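Local coordinates for SnoaL-like domain-containing protein (Burkholderia thailandensis E264, PDB 3H3H) that is of unknown function but has a SnoaL-like domain of the NTF2 clan, whose cone-like fold commonly encloses a ligand pocket, at residues Q12-W17 / D87-H92; E16-W21 / L75-I80. All coordinates share one frame; numbering follows the deposited sequence. Where two conformers were deposited one is given.

Contact 1. Residues Q12-W17 / D87-H92; sequences QFSREW and DSVAIH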
loop_
_atom_site.group_PDB
_atom_site.type_symbol
_atom_site.label_atom_id
_atom_site.label_comp_id
_atom_site.label_asym_id
_atom_site.label_seq_id
_atom_site.Cartn_x
_atom_site.Cartn_y
_atom_site.Cartn_z
ATOM N N GLN B 12 6.948 -13.277 -7.692
ATOM C CA GLN B 12 7.923 -13.229 -8.761
ATOM C C GLN B 12 8.194 -11.757 -9.122
ATOM O O GLN B 12 9.333 -11.367 -9.421
ATOM C CB GLN B 12 7.445 -14.054 -9.966
ATOM C CG GLN B 12 8.462 -14.168 -11.103
ATOM C CD GLN B 12 9.781 -14.773 -10.658
ATOM O OE1 GLN B 12 9.839 -15.524 -9.676
ATOM N NE2 GLN B 12 10.850 -14.479 -11.406
ATOM N N PHE B 13 7.139 -10.950 -9.143
ATOM C CA PHE B 13 7.308 -9.533 -9.359
ATOM C C PHE B 13 8.220 -8.970 -8.264
ATOM O O PHE B 13 9.130 -8.175 -8.503
ATOM C CB PHE B 13 5.966 -8.782 -9.348
ATOM C CG PHE B 13 6.117 -7.290 -9.330
ATOM C CD1 PHE B 13 6.448 -6.604 -10.470
ATOM C CD2 PHE B 13 5.934 -6.583 -8.165
ATOM C CE1 PHE B 13 6.662 -5.238 -10.433
ATOM C CE2 PHE B 13 6.122 -5.170 -8.138
ATOM C CZ PHE B 13 6.483 -4.535 -9.242
ATOM N N SER B 14 7.912 -9.275 -7.019
ATOM C CA SER B 14 8.701 -8.751 -5.905
ATOM C C SER B 14 10.192 -9.152 -6.003
ATOM O O SER B 14 11.073 -8.346 -5.805
ATOM C CB SER B 14 8.091 -9.227 -4.593
ATOM O OG SER B 14 6.772 -8.767 -4.465
ATOM N N ARG B 15 10.456 -10.412 -6.293
ATOM C CA ARG B 15 11.829 -10.881 -6.395
ATOM C C ARG B 15 12.563 -10.211 -7.558
ATOM O O ARG B 15 13.732 -9.860 -7.425
ATOM C CB ARG B 15 11.868 -12.415 -6.518
ATOM C CG ARG B 15 13.262 -13.009 -6.683
ATOM C CD ARG B 15 13.916 -13.534 -5.395
ATOM N NE ARG B 15 15.053 -14.365 -5.749
ATOM C CZ ARG B 15 15.009 -15.694 -5.833
ATOM N NH1 ARG B 15 16.090 -16.374 -6.189
ATOM N NH2 ARG B 15 13.887 -16.341 -5.553
ATOM N N GLU B 16 11.892 -10.001 -8.688
ATOM C CA GLU B 16 12.547 -9.350 -9.815
ATOM C C GLU B 16 12.752 -7.886 -9.506
ATOM O O GLU B 16 13.808 -7.372 -9.803
ATOM C CB GLU B 16 11.762 -9.514 -11.118
ATOM C CG GLU B 16 11.649 -10.926 -11.524
ATOM C CD GLU B 16 10.821 -11.137 -12.797
ATOM O OE1 GLU B 16 10.148 -10.223 -13.289
ATOM O OE2 GLU B 16 10.796 -12.266 -13.282
ATOM N N TRP B 17 11.762 -7.220 -8.893
ATOM C CA TRP B 17 11.856 -5.789 -8.642
ATOM C C TRP B 17 12.950 -5.517 -7.628
ATOM O O TRP B 17 13.781 -4.631 -7.828
ATOM C CB TRP B 17 10.508 -5.248 -8.094
ATOM C CG TRP B 17 10.450 -3.809 -7.960
ATOM C CD1 TRP B 17 10.058 -2.890 -8.906
ATOM C CD2 TRP B 17 10.637 -3.087 -6.757
ATOM N NE1 TRP B 17 10.122 -1.623 -8.376
ATOM C CE2 TRP B 17 10.390 -1.722 -7.038
ATOM C CE3 TRP B 17 11.019 -3.454 -5.469
ATOM C CZ2 TRP B 17 10.543 -0.724 -6.077
ATOM C CZ3 TRP B 17 11.112 -2.452 -4.498
ATOM C CH2 TRP B 17 10.905 -1.114 -4.810
ATOM N N ASP B 87 -5.790 -5.348 -7.763
ATOM C CA ASP B 87 -4.981 -5.087 -8.953
ATOM C C ASP B 87 -3.621 -4.567 -8.527
ATOM O O ASP B 87 -2.853 -4.056 -9.368
ATOM C CB ASP B 87 -5.667 -4.071 -9.859
ATOM C CG ASP B 87 -5.638 -2.631 -9.312
ATOM O OD1 ASP B 87 -5.188 -2.355 -8.169
ATOM O OD2 ASP B 87 -6.071 -1.751 -10.082
ATOM N N SER B 88 -3.274 -4.795 -7.261
ATOM C CA SER B 88 -2.038 -4.250 -6.726
ATOM C C SER B 88 -1.259 -5.273 -5.899
ATOM O O SER B 88 -1.836 -6.297 -5.417
ATOM C CB SER B 88 -2.311 -3.015 -5.903
ATOM O OG SER B 88 -3.244 -3.225 -4.856
ATOM N N VAL B 89 0.036 -5.004 -5.802
ATOM C CA VAL B 89 0.963 -5.752 -4.966
ATOM C C VAL B 89 1.592 -4.726 -4.050
ATOM O O VAL B 89 1.910 -3.619 -4.473
ATOM C CB VAL B 89 2.023 -6.454 -5.820
ATOM C CG1 VAL B 89 3.132 -7.048 -5.003
ATOM C CG2 VAL B 89 1.343 -7.591 -6.638
ATOM N N ALA B 90 1.797 -5.089 -2.803
ATOM C CA ALA B 90 2.488 -4.215 -1.853
ATOM C C ALA B 90 3.753 -4.894 -1.465
ATOM O O ALA B 90 3.716 -6.050 -1.019
ATOM C CB ALA B 90 1.643 -4.000 -0.581
ATOM N N ILE B 91 4.876 -4.228 -1.691
ATOM C CA ILE B 91 6.166 -4.755 -1.305
ATOM C C ILE B 91 6.629 -3.998 -0.082
ATOM O O ILE B 91 6.799 -2.800 -0.131
ATOM C CB ILE B 91 7.223 -4.637 -2.416
ATOM C CG1 ILE B 91 6.742 -5.360 -3.705
ATOM C CG2 ILE B 91 8.606 -5.244 -1.941
ATOM C CD1 ILE B 91 7.816 -5.322 -4.861
ATOM N N HIS B 92 6.910 -4.740 0.988
ATOM C CA HIS B 92 7.390 -4.177 2.240
ATOM C C HIS B 92 8.858 -4.531 2.248
ATOM O O HIS B 92 9.241 -5.693 2.084
ATOM C CB HIS B 92 6.583 -4.795 3.381
ATOM C CG HIS B 92 6.987 -4.353 4.740
ATOM N ND1 HIS B 92 7.252 -3.037 5.051
ATOM C CD2 HIS B 92 7.149 -5.062 5.881
ATOM C CE1 HIS B 92 7.575 -2.957 6.334
ATOM N NE2 HIS B 92 7.485 -4.163 6.870
#
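The rings of F13 and W17 both meet I91 CD1, and each takes the methyl obliquely. CD1 lies 3.7 Å from F13 CE2 and 3.8 Å from W17 CE3. One face of the F13 ring is also covered from within the helix, by W17 CB, offset toward the rim. F105, on the next strand, meets both F13 and W17 edge-to-face. In both aromatic residues CG stands anti to the backbone N (chi1 170° in F13, -173° in W17), which sends both rings off the helix toward the strand, where they share I91 CD1. Segment 12-17 crosses strand 88-92 at -48°, the helix lying on the curved sheet as the N-terminal helix does in the NTF2-like alpha+beta fold. The two segment axes pass 9.5 Å apart. The backbones come nearest at S14, its CA 6.6 Å from I91 CA. S14 OG lies against I91 CG1 at 3.5 Å, a van der Waals contact. The polar needs of this buried hydroxyl are met elsewhere, by hydrogen bonds with A10 O and T82 OG1. V89, two residues before I91 and on the same side of the strand, adds a looser contact, with CG1 4.3 Å from F13 CD2.

Contact 2. Residues E16-W21 / L75-I80; sequences EWIDAW and LHFEWI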
loop_
_atom_site.group_PDB
_atom_site.type_symbol
_atom_site.label_atom_id
_atom_site.label_comp_id
_atom_site.label_asym_id
_atom_site.label_seq_id
_atom_site.Cartn_x
_atom_site.Cartn_y
_atom_site.Cartn_z
ATOM N N GLU B 16 11.892 -10.001 -8.688
ATOM C CA GLU B 16 12.547 -9.350 -9.815
ATOM C C GLU B 16 12.752 -7.886 -9.506
ATOM O O GLU B 16 13.808 -7.372 -9.803
ATOM C CB GLU B 16 11.762 -9.514 -11.118
ATOM C CG GLU B 16 11.649 -10.926 -11.524
ATOM C CD GLU B 16 10.821 -11.137 -12.797
ATOM O OE1 GLU B 16 10.148 -10.223 -13.289
ATOM O OE2 GLU B 16 10.796 -12.266 -13.282
ATOM N N TRP B 17 11.762 -7.220 -8.893
ATOM C CA TRP B 17 11.856 -5.789 -8.642
ATOM C C TRP B 17 12.950 -5.517 -7.628
ATOM O O TRP B 17 13.781 -4.631 -7.828
ATOM C CB TRP B 17 10.508 -5.248 -8.094
ATOM C CG TRP B 17 10.450 -3.809 -7.960
ATOM C CD1 TRP B 17 10.058 -2.890 -8.906
ATOM C CD2 TRP B 17 10.637 -3.087 -6.757
ATOM N NE1 TRP B 17 10.122 -1.623 -8.376
ATOM C CE2 TRP B 17 10.390 -1.722 -7.038
ATOM C CE3 TRP B 17 11.019 -3.454 -5.469
ATOM C CZ2 TRP B 17 10.543 -0.724 -6.077
ATOM C CZ3 TRP B 17 11.112 -2.452 -4.498
ATOM C CH2 TRP B 17 10.905 -1.114 -4.810
ATOM N N ILE B 18 12.981 -6.274 -6.529
ATOM C CA ILE B 18 14.043 -6.130 -5.527
ATOM C C ILE B 18 15.420 -6.408 -6.160
ATOM O O ILE B 18 16.366 -5.652 -5.976
ATOM C CB ILE B 18 13.812 -7.071 -4.356
ATOM C CG1 ILE B 18 12.601 -6.641 -3.548
ATOM C CG2 ILE B 18 15.071 -7.182 -3.430
ATOM C CD1 ILE B 18 12.801 -5.408 -2.696
ATOM N N ASP B 19 15.491 -7.473 -6.917
ATOM C CA ASP B 19 16.773 -7.844 -7.532
ATOM C C ASP B 19 17.205 -6.792 -8.525
ATOM O O ASP B 19 18.402 -6.554 -8.635
ATOM C CB ASP B 19 16.682 -9.192 -8.209
ATOM C CG ASP B 19 16.663 -10.349 -7.211
ATOM O OD1 ASP B 19 16.834 -10.132 -5.998
ATOM O OD2 ASP B 19 16.459 -11.481 -7.645
ATOM N N ALA B 20 16.273 -6.166 -9.240
ATOM C CA ALA B 20 16.640 -5.179 -10.261
ATOM C C ALA B 20 17.234 -3.931 -9.591
ATOM O O ALA B 20 18.257 -3.385 -10.034
ATOM C CB ALA B 20 15.444 -4.800 -11.125
ATOM N N TRP B 21 16.595 -3.474 -8.527
ATOM C CA TRP B 21 17.121 -2.389 -7.735
ATOM C C TRP B 21 18.495 -2.721 -7.170
ATOM O O TRP B 21 19.439 -1.937 -7.283
ATOM C CB TRP B 21 16.139 -2.015 -6.615
ATOM C CG TRP B 21 15.072 -1.088 -7.174
ATOM C CD1 TRP B 21 13.819 -1.424 -7.572
ATOM C CD2 TRP B 21 15.218 0.310 -7.411
ATOM N NE1 TRP B 21 13.170 -0.325 -8.030
ATOM C CE2 TRP B 21 14.001 0.755 -7.933
ATOM C CE3 TRP B 21 16.251 1.235 -7.218
ATOM C CZ2 TRP B 21 13.799 2.057 -8.316
ATOM C CZ3 TRP B 21 16.021 2.555 -7.582
ATOM C CH2 TRP B 21 14.794 2.943 -8.101
ATOM N N LEU B 75 23.314 1.155 -3.143
ATOM C CA LEU B 75 21.912 1.062 -2.788
ATOM C C LEU B 75 21.512 -0.399 -2.681
ATOM O O LEU B 75 21.865 -1.223 -3.522
ATOM C CB LEU B 75 21.035 1.726 -3.873
ATOM C CG LEU B 75 19.516 1.615 -3.723
ATOM C CD1 LEU B 75 18.672 2.778 -4.339
ATOM C CD2 LEU B 75 18.984 0.294 -4.350
ATOM N N HIS B 76 20.733 -0.709 -1.649
ATOM C CA HIS B 76 20.322 -2.088 -1.431
ATOM C C HIS B 76 19.035 -2.112 -0.686
ATOM O O HIS B 76 18.946 -1.445 0.324
ATOM C CB HIS B 76 21.391 -2.782 -0.606
ATOM C CG HIS B 76 21.088 -4.225 -0.366
ATOM N ND1 HIS B 76 21.273 -5.186 -1.333
ATOM C CD2 HIS B 76 20.568 -4.858 0.706
ATOM C CE1 HIS B 76 20.872 -6.353 -0.869
ATOM N NE2 HIS B 76 20.468 -6.188 0.376
ATOM N N PHE B 77 18.076 -2.913 -1.163
ATOM C CA PHE B 77 16.776 -3.062 -0.517
ATOM C C PHE B 77 16.683 -4.467 0.035
ATOM O O PHE B 77 17.084 -5.394 -0.633
ATOM C CB PHE B 77 15.674 -2.937 -1.533
ATOM C CG PHE B 77 15.533 -1.566 -2.149
ATOM C CD1 PHE B 77 16.132 -0.434 -1.583
ATOM C CD2 PHE B 77 14.745 -1.401 -3.231
ATOM C CE1 PHE B 77 15.929 0.814 -2.169
ATOM C CE2 PHE B 77 14.545 -0.164 -3.845
ATOM C CZ PHE B 77 15.113 0.940 -3.305
ATOM N N GLU B 78 16.154 -4.614 1.250
ATOM C CA GLU B 78 15.881 -5.953 1.801
ATOM C C GLU B 78 14.416 -6.240 1.742
ATOM O O GLU B 78 13.637 -5.585 2.427
ATOM C CB GLU B 78 16.390 -6.105 3.279
ATOM C CG GLU B 78 15.977 -7.419 3.905
ATOM C CD GLU B 78 16.604 -7.666 5.249
ATOM O OE1 GLU B 78 17.366 -6.810 5.731
ATOM O OE2 GLU B 78 16.316 -8.726 5.800
ATOM N N TRP B 79 14.051 -7.294 1.036
ATOM C CA TRP B 79 12.653 -7.707 0.925
ATOM C C TRP B 79 12.129 -8.357 2.185
ATOM O O TRP B 79 12.681 -9.358 2.639
ATOM C CB TRP B 79 12.518 -8.646 -0.231
ATOM C CG TRP B 79 11.164 -9.130 -0.547
ATOM C CD1 TRP B 79 9.987 -8.531 -0.286
ATOM C CD2 TRP B 79 10.848 -10.338 -1.265
ATOM N NE1 TRP B 79 8.954 -9.280 -0.743
ATOM C CE2 TRP B 79 9.449 -10.406 -1.353
ATOM C CE3 TRP B 79 11.612 -11.353 -1.842
ATOM C CZ2 TRP B 79 8.789 -11.434 -2.022
ATOM C CZ3 TRP B 79 10.949 -12.424 -2.486
ATOM C CH2 TRP B 79 9.557 -12.461 -2.550
ATOM N N ILE B 80 11.108 -7.761 2.776
ATOM C CA ILE B 80 10.468 -8.291 3.991
ATOM C C ILE B 80 9.213 -9.087 3.676
ATOM O O ILE B 80 9.145 -10.271 4.013
ATOM C CB ILE B 80 10.152 -7.195 5.011
ATOM C CG1 ILE B 80 11.448 -6.488 5.428
ATOM C CG2 ILE B 80 9.403 -7.777 6.204
ATOM C CD1 ILE B 80 11.224 -5.189 6.228
#
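F77 and W21 make the closest side-chain contact here. F77 CE2 sits over one face of the W21 indole, offset toward the rim, and comes within 3.5 Å of W21 CG. The two planes are tilted by 33°. W17 reaches F77 with the far end of its indole, CH2 to F77 CE2 at 3.9 Å. These planes are nearer parallel but slid apart, so the rings barely overlap. On the helix itself W21 CD1 lies over the centre of the W17 ring, which joins the three residues into one aromatic cluster.

L75 covers part of the F77 ring. Its CD2 is over one face toward the rim and also packs on W21 O at 3.7 Å. I18 closes the other end of the contact. Its chi1 of -69° sets CG1 anti to the carbonyl carbon, and chi2 of -73° folds CD1 back to the edge of the F77 ring, near the ring plane and 4.0 Å from F77 CB. I18 CG1 touches W79 CB at 3.9 Å, and the I18 and W79 side chains cross at about a right angle.

Further out, N22 OD1 takes the backbone N-H of F77, and H24 NE2 bonds L75 O. These bonds tie the approach to strand 78-84 to the end of helix 7-22 and just beyond it. W79 NE1 bonds T82 OG1, and W17 NE1 bonds Y33 OH. An unidentified ligand lies about 4 Å from the W21 side chain. The aromatic cluster therefore borders a probable pocket, consistent with the cavity between helices and curved sheet in NTF2-like folds.

Overall arrangement
Helix 7-22 comes first in the chain and supplies one side of both contacts. Its C-terminal part, 16-21, meets 75-80 after helix 58-71, in contact 2. The chain then runs up strand 78-84, turns, and returns along strand 88-94 to close the longer loop of contact 1 on 12-17. The shorter loop of contact 2 lies wholly within it, and the contacts share E16 and W17. Strands 78-84 and 88-94 are antiparallel neighbours, and I80 N probably bonds H92 O at 2.9 Å. W79 also fills in between, its CZ2 3.5 Å from S14 CB. Together the contacts hold one helix obliquely on the sheet face, over strand 88-94 and the start of edge strand 78-84.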